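Local atomic coordinates of enterotoxin type A (Staphylococcus aureus, PDB entry 1DYQ), a protein that binds MHC class II molecules and T-cell receptors as a zinc-containing superantigen, activating T cells and causing staphylococcal food poisoning. Residues Q20-A23 against L24-K28; T60-S63 against W64-D67; I77-K80 against Y81-K84. The protein carries 3 engineered substitutions. All coordinates share one frame; numbering follows the deposited sequence. Where two conformers were deposited one is given.

Contact 1: Q20-A23 against L24-K28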
# COMPACT_ATOMS: atom_id res chain seq x y z
N GLN A 20 -20.20 1.42 -2.97
CA GLN A 20 -21.31 1.81 -2.12
C GLN A 20 -20.90 2.66 -0.94
O GLN A 20 -19.79 2.58 -0.41
CB GLN A 20 -22.16 0.61 -1.71
CG GLN A 20 -22.95 -0.03 -2.85
CD GLN A 20 -23.74 0.97 -3.66
OE1 GLN A 20 -23.33 1.37 -4.77
NE2 GLN A 20 -24.88 1.41 -3.15
N GLY A 21 -21.79 3.58 -0.57
CA GLY A 21 -21.68 4.41 0.58
C GLY A 21 -20.41 5.20 0.71
O GLY A 21 -20.09 6.14 -0.04
N THR A 22 -19.69 4.92 1.81
CA THR A 22 -18.50 5.67 2.15
C THR A 22 -17.27 5.21 1.40
O THR A 22 -16.16 5.69 1.67
CB THR A 22 -18.22 5.50 3.68
OG1 THR A 22 -18.22 4.10 3.95
CG2 THR A 22 -19.34 6.18 4.46
N ALA A 23 -17.43 4.27 0.47
CA ALA A 23 -16.35 3.67 -0.23
C ALA A 23 -15.36 4.62 -0.85
O ALA A 23 -14.15 4.48 -0.60
CB ALA A 23 -16.85 2.66 -1.29
N LEU A 24 -15.83 5.61 -1.61
CA LEU A 24 -14.90 6.51 -2.30
C LEU A 24 -14.16 7.39 -1.30
O LEU A 24 -12.97 7.64 -1.41
CB LEU A 24 -15.70 7.36 -3.28
CG LEU A 24 -15.06 7.79 -4.58
CD1 LEU A 24 -14.37 6.65 -5.29
CD2 LEU A 24 -16.09 8.46 -5.50
N GLY A 25 -14.91 7.85 -0.30
CA GLY A 25 -14.33 8.66 0.76
C GLY A 25 -13.26 7.85 1.52
O GLY A 25 -12.25 8.45 1.87
N ASN A 26 -13.53 6.59 1.81
CA ASN A 26 -12.54 5.76 2.51
C ASN A 26 -11.30 5.54 1.64
O ASN A 26 -10.18 5.58 2.13
CB ASN A 26 -13.09 4.45 2.97
CG ASN A 26 -14.16 4.58 4.06
OD1 ASN A 26 -14.12 5.60 4.77
ND2 ASN A 26 -14.98 3.58 4.19
N LEU A 27 -11.51 5.26 0.34
CA LEU A 27 -10.36 5.06 -0.54
C LEU A 27 -9.51 6.28 -0.66
O LEU A 27 -8.27 6.25 -0.66
CB LEU A 27 -10.86 4.61 -1.94
CG LEU A 27 -11.20 3.14 -2.05
CD1 LEU A 27 -12.19 2.90 -3.20
CD2 LEU A 27 -9.95 2.30 -2.21
N LYS A 28 -10.14 7.48 -0.80
CA LYS A 28 -9.38 8.70 -0.89
C LYS A 28 -8.59 8.98 0.38
O LYS A 28 -7.45 9.38 0.37
CB LYS A 28 -10.30 9.91 -1.17
CG LYS A 28 -9.50 11.17 -1.44
CD LYS A 28 -10.44 12.29 -1.94
CE LYS A 28 -9.65 13.59 -2.03
NZ LYS A 28 -10.55 14.74 -2.40
O HOH W 1 -18.67 5.74 -2.38
O HOH W 2 -17.81 8.08 -0.37

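Contact 2: T60-S63 against W64-D67. With SO4 (sulfate ion), chain C.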
# COMPACT_ATOMS: atom_id res chain seq x y z
N THR A 60 6.27 8.82 19.34
CA THR A 60 6.63 9.70 20.47
C THR A 60 5.85 10.99 20.42
O THR A 60 5.81 11.74 21.42
CB THR A 60 8.14 10.00 20.48
OG1 THR A 60 8.53 10.57 19.23
CG2 THR A 60 8.93 8.72 20.74
N ASP A 61 5.26 11.33 19.28
CA ASP A 61 4.56 12.62 19.17
C ASP A 61 3.26 12.53 18.43
O ASP A 61 2.80 13.50 17.83
N HIS A 62 2.59 11.37 18.53
CA HIS A 62 1.29 11.22 17.88
C HIS A 62 0.17 11.63 18.81
O HIS A 62 0.23 11.31 20.01
CB HIS A 62 1.12 9.75 17.42
CG HIS A 62 -0.04 9.65 16.47
ND1 HIS A 62 -1.34 9.63 16.86
CD2 HIS A 62 -0.04 9.62 15.11
CE1 HIS A 62 -2.13 9.56 15.79
NE2 HIS A 62 -1.35 9.56 14.72
N SER A 63 -0.86 12.28 18.29
CA SER A 63 -1.96 12.75 19.15
C SER A 63 -2.80 11.68 19.76
O SER A 63 -3.62 11.99 20.69
CB SER A 63 -2.81 13.75 18.34
OG SER A 63 -3.29 13.10 17.17
N TRP A 64 -2.70 10.42 19.40
CA TRP A 64 -3.43 9.35 20.05
C TRP A 64 -2.61 8.12 20.30
O TRP A 64 -2.68 7.49 21.37
CB TRP A 64 -4.72 8.98 19.28
CG TRP A 64 -5.63 8.14 20.14
CD1 TRP A 64 -5.91 6.82 20.00
CD2 TRP A 64 -6.36 8.59 21.28
NE1 TRP A 64 -6.76 6.40 21.00
CE2 TRP A 64 -7.07 7.49 21.78
CE3 TRP A 64 -6.48 9.83 21.93
CZ2 TRP A 64 -7.91 7.58 22.90
CZ3 TRP A 64 -7.32 9.92 23.03
CH2 TRP A 64 -8.02 8.80 23.50
N TYR A 65 -1.79 7.68 19.32
CA TYR A 65 -1.13 6.42 19.44
C TYR A 65 0.20 6.49 20.20
O TYR A 65 0.97 7.40 20.03
CB TYR A 65 -0.85 5.79 18.06
CG TYR A 65 -2.07 5.86 17.14
CD1 TYR A 65 -3.28 5.32 17.53
CD2 TYR A 65 -1.95 6.39 15.87
CE1 TYR A 65 -4.39 5.38 16.69
CE2 TYR A 65 -3.05 6.47 15.04
CZ TYR A 65 -4.26 5.96 15.46
OH TYR A 65 -5.37 6.05 14.63
N ASN A 66 0.49 5.37 20.87
CA ASN A 66 1.79 5.16 21.46
C ASN A 66 2.49 3.97 20.80
O ASN A 66 3.69 4.02 20.61
CB ASN A 66 1.63 4.86 22.98
CG ASN A 66 1.22 6.11 23.73
OD1 ASN A 66 1.70 7.20 23.49
ND2 ASN A 66 0.26 5.93 24.66
N ASP A 67 1.74 2.93 20.47
CA ASP A 67 2.29 1.70 19.94
C ASP A 67 1.83 1.44 18.49
O ASP A 67 0.75 1.88 18.12
CB ASP A 67 1.80 0.51 20.79
CG ASP A 67 2.24 0.57 22.24
OD1 ASP A 67 3.14 1.35 22.59
OD2 ASP A 67 1.66 -0.20 23.05
S SO4 C . -8.85 5.74 14.82
O1 SO4 C . -9.56 6.97 14.50
O2 SO4 C . -7.67 5.91 15.72
O3 SO4 C . -8.27 5.13 13.50
O4 SO4 C . -9.79 4.67 15.33
O HOH W 3 2.80 9.36 20.78

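Contact 3: I77-K80 against Y81-K84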
# COMPACT_ATOMS: atom_id res chain seq x y z
N ILE A 77 4.98 -15.83 7.66
CA ILE A 77 5.31 -14.46 7.33
C ILE A 77 5.85 -13.70 8.54
O ILE A 77 6.91 -13.09 8.46
CB ILE A 77 4.14 -13.71 6.69
CG1 ILE A 77 3.79 -14.34 5.34
CG2 ILE A 77 4.50 -12.23 6.50
CD1 ILE A 77 2.44 -13.86 4.81
N VAL A 78 5.15 -13.81 9.68
CA VAL A 78 5.63 -13.09 10.86
C VAL A 78 6.99 -13.62 11.30
O VAL A 78 7.87 -12.81 11.63
CB VAL A 78 4.62 -13.05 12.01
CG1 VAL A 78 4.32 -14.38 12.62
CG2 VAL A 78 5.13 -12.07 13.09
N ASP A 79 7.22 -14.92 11.17
CA ASP A 79 8.53 -15.50 11.51
C ASP A 79 9.66 -15.00 10.67
O ASP A 79 10.84 -14.98 11.16
CB ASP A 79 8.47 -17.02 11.51
CG ASP A 79 7.73 -17.61 12.69
OD1 ASP A 79 7.40 -16.86 13.64
OD2 ASP A 79 7.43 -18.82 12.65
N LYS A 80 9.45 -14.46 9.48
CA LYS A 80 10.51 -13.88 8.67
C LYS A 80 11.11 -12.63 9.32
O LYS A 80 12.24 -12.24 9.06
CB LYS A 80 9.99 -13.46 7.28
CG LYS A 80 9.82 -14.54 6.26
CD LYS A 80 9.55 -13.93 4.86
CE LYS A 80 8.07 -13.67 4.68
NZ LYS A 80 7.61 -13.99 3.30
N TYR A 81 10.28 -11.89 10.07
CA TYR A 81 10.61 -10.59 10.54
C TYR A 81 10.75 -10.45 12.06
O TYR A 81 11.35 -9.48 12.52
CB TYR A 81 9.50 -9.58 10.08
CG TYR A 81 9.36 -9.64 8.55
CD1 TYR A 81 10.38 -9.14 7.75
CD2 TYR A 81 8.22 -10.16 7.98
CE1 TYR A 81 10.27 -9.23 6.36
CE2 TYR A 81 8.09 -10.23 6.59
CZ TYR A 81 9.12 -9.76 5.81
OH TYR A 81 9.02 -9.82 4.43
N LYS A 82 10.14 -11.36 12.78
CA LYS A 82 10.17 -11.25 14.27
C LYS A 82 11.61 -11.34 14.76
O LYS A 82 12.35 -12.23 14.41
CB LYS A 82 9.33 -12.38 14.85
CG LYS A 82 9.13 -12.29 16.36
CD LYS A 82 8.37 -13.55 16.82
CE LYS A 82 9.28 -14.76 16.77
NZ LYS A 82 8.51 -16.03 16.87
N GLY A 83 12.01 -10.33 15.55
CA GLY A 83 13.33 -10.32 16.15
C GLY A 83 14.45 -10.00 15.17
O GLY A 83 15.62 -10.23 15.50
N LYS A 84 14.12 -9.42 14.03
CA LYS A 84 15.14 -9.06 13.03
C LYS A 84 15.15 -7.55 12.81
O LYS A 84 14.13 -6.89 13.06
CB LYS A 84 14.77 -9.69 11.66
CG LYS A 84 14.67 -11.19 11.64
CD LYS A 84 16.04 -11.82 11.71
CE LYS A 84 15.99 -13.31 11.39
NZ LYS A 84 15.29 -14.07 12.45

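Contact 1: Q20-A23 against L24-K28
The carbonyl oxygen of T22 takes the backbone N-H of N26 in the shortest hydrogen bond of the contact, 2.8 Å from T22 O to N26 N. The donor lies almost in line with the carbonyl (C=O...N 169°), and its N-H points well at the oxygen. One residue on, A23 O accepts from L27 N at 2.9 Å, with the donor tilted by 20° from the carbonyl plane. These two bonds form the first turn of helix 23-32.

The chain is brought into the helix by a type II' beta turn from Q20 to A23, closed by A23 N and Q20 O at 3.0 Å. G21 holds the turn position with positive phi, where the lack of a side chain avoids strain. A23 suits the buried start of the helix because its methyl group is small. The side chain of L27 folds back beside the backbone, with L27 CG 3.5 Å from A23 O, and it also packs on Y171.

The side chain of N26 is turned back over the start of the helix: its CG stands beside the backbone N (chi1 -66°), which carries the amide group past the T22 carbonyl and leaves ND2 3.3 Å from T22 OG1. ND2 also donates a hydrogen bond to the carbonyl oxygen of G204.

Two waters complete the first turn. One accepts from L24 N at 2.9 Å and the other from G25 N, and both donate to G21 O. Thus L24 N and G25 N, which precede the i to i+4 bonds, are satisfied by solvent, and the G21 carbonyl is gripped twice. The five successive amides from A23 to L27 are therefore met in turn by Q20 O, two ordered waters, T22 O and A23 O.

Contact 2: T60-S63 against W64-D67
A surface loop of the OB-fold domain, joining strand 52-55 to strand 67-71, is folded on itself by an offset stack of H62 on Y65. The ring centroids are 4.3 Å apart and the planes differ by 27°, so the rings overlap without being strictly parallel. The two side chains run alongside each other in the same direction. Y65 CD2 lies over one face of the imidazole, toward its rim, and comes 3.2 Å from H62 CE1.

Histidine suits this place because it offers a flat face and a nitrogen acceptor at once. H62 ND1 takes the backbone N-H of W64 at 3.0 Å, in a nearly straight bond (164°) whose donor lies close to the imidazole plane. With CG anti to the backbone nitrogen (chi1 -166°), the ring swings forward along the chain to meet this donor. ND1 is then probably unprotonated, and NE2 makes a weak hydrogen bond to E35 OE2. The W64 bond and the stack mainly fix the ring's rotation, and the weak NE2 bond adds little.

A water bridges the backbone, accepting from H62 N at 3.0 Å and lying 2.8 Å from Y65 O, one of several acceptors competing for its protons. Tyrosine suits its place because its ring face stacks on H62 while its hydroxyl bonds the backbone N-H of G94. Here Y65 OH also donates to sulfate O2 at 2.5 Å; the ion, probably from the crystallisation liquor, is held by Y95 N too.

The W64 indole makes a cation-pi contact with K104, while F59 meets the H62 ring at a steep angle. Y65 rests on A106 of strand 105-114, and backbone bonds from D67 to A106 lead the loop into the pairing of strands 67-71 and 105-114.

Contact 3: I77-K80 against Y81-K84
The compact half of this helix end is built round the ring of Y81, which lies alongside both I77 and K80. K80 CB sits over one face, 3.9 Å from the ring centroid and 14° off its normal, a CH-pi contact with the aliphatic root of a lysine. I77 CG2 approaches Y81 CE2 at 4.1 Å, one helical turn back. On the backbone, V78 O is gripped by two amides: K82 N at 2.9 Å, almost in line with the carbonyl, and Y81 N at 3.0 Å, well above its plane. Such sharing suits the last turn of a helix, where spacing i to i+3 joins i to i+4.

The solvent side is looser. D79 OD1 and K82 NZ make a long salt bridge of 3.5 Å, and K84 merely lays its CG near K80 O. Lysine suits K80, whose CB packs on the ring, and K82, whose long chain lets NZ come to D79. G83 takes the positive phi of the type II turn from Y81 to K84.

Inward, Y81 packs on I53 of strand 52-55 and on V112 and L114 of strand 105-114, while V78 also meets I53, seating helix 75-81 against the sheet before strand 86-91 begins.

From the N terminus the three contacts follow in series, none nested in or crossing another. Contact 1 closes the turn that leads into helix 23-32. The chain then passes through strands 36-39 and 52-55 before contact 2 folds the loop ahead of strand 67-71. Contact 3 ends helix 75-81 and turns the chain toward strand 86-91. Contacts 2 and 3 both belong to the OB-fold domain, their centres about 24 Å apart, and both touch strand 105-114. Contact 1 lies on the opposite side of the chain's centre from contact 3, about 33 Å away between centres, and reaches G204 of the beta-grasp domain.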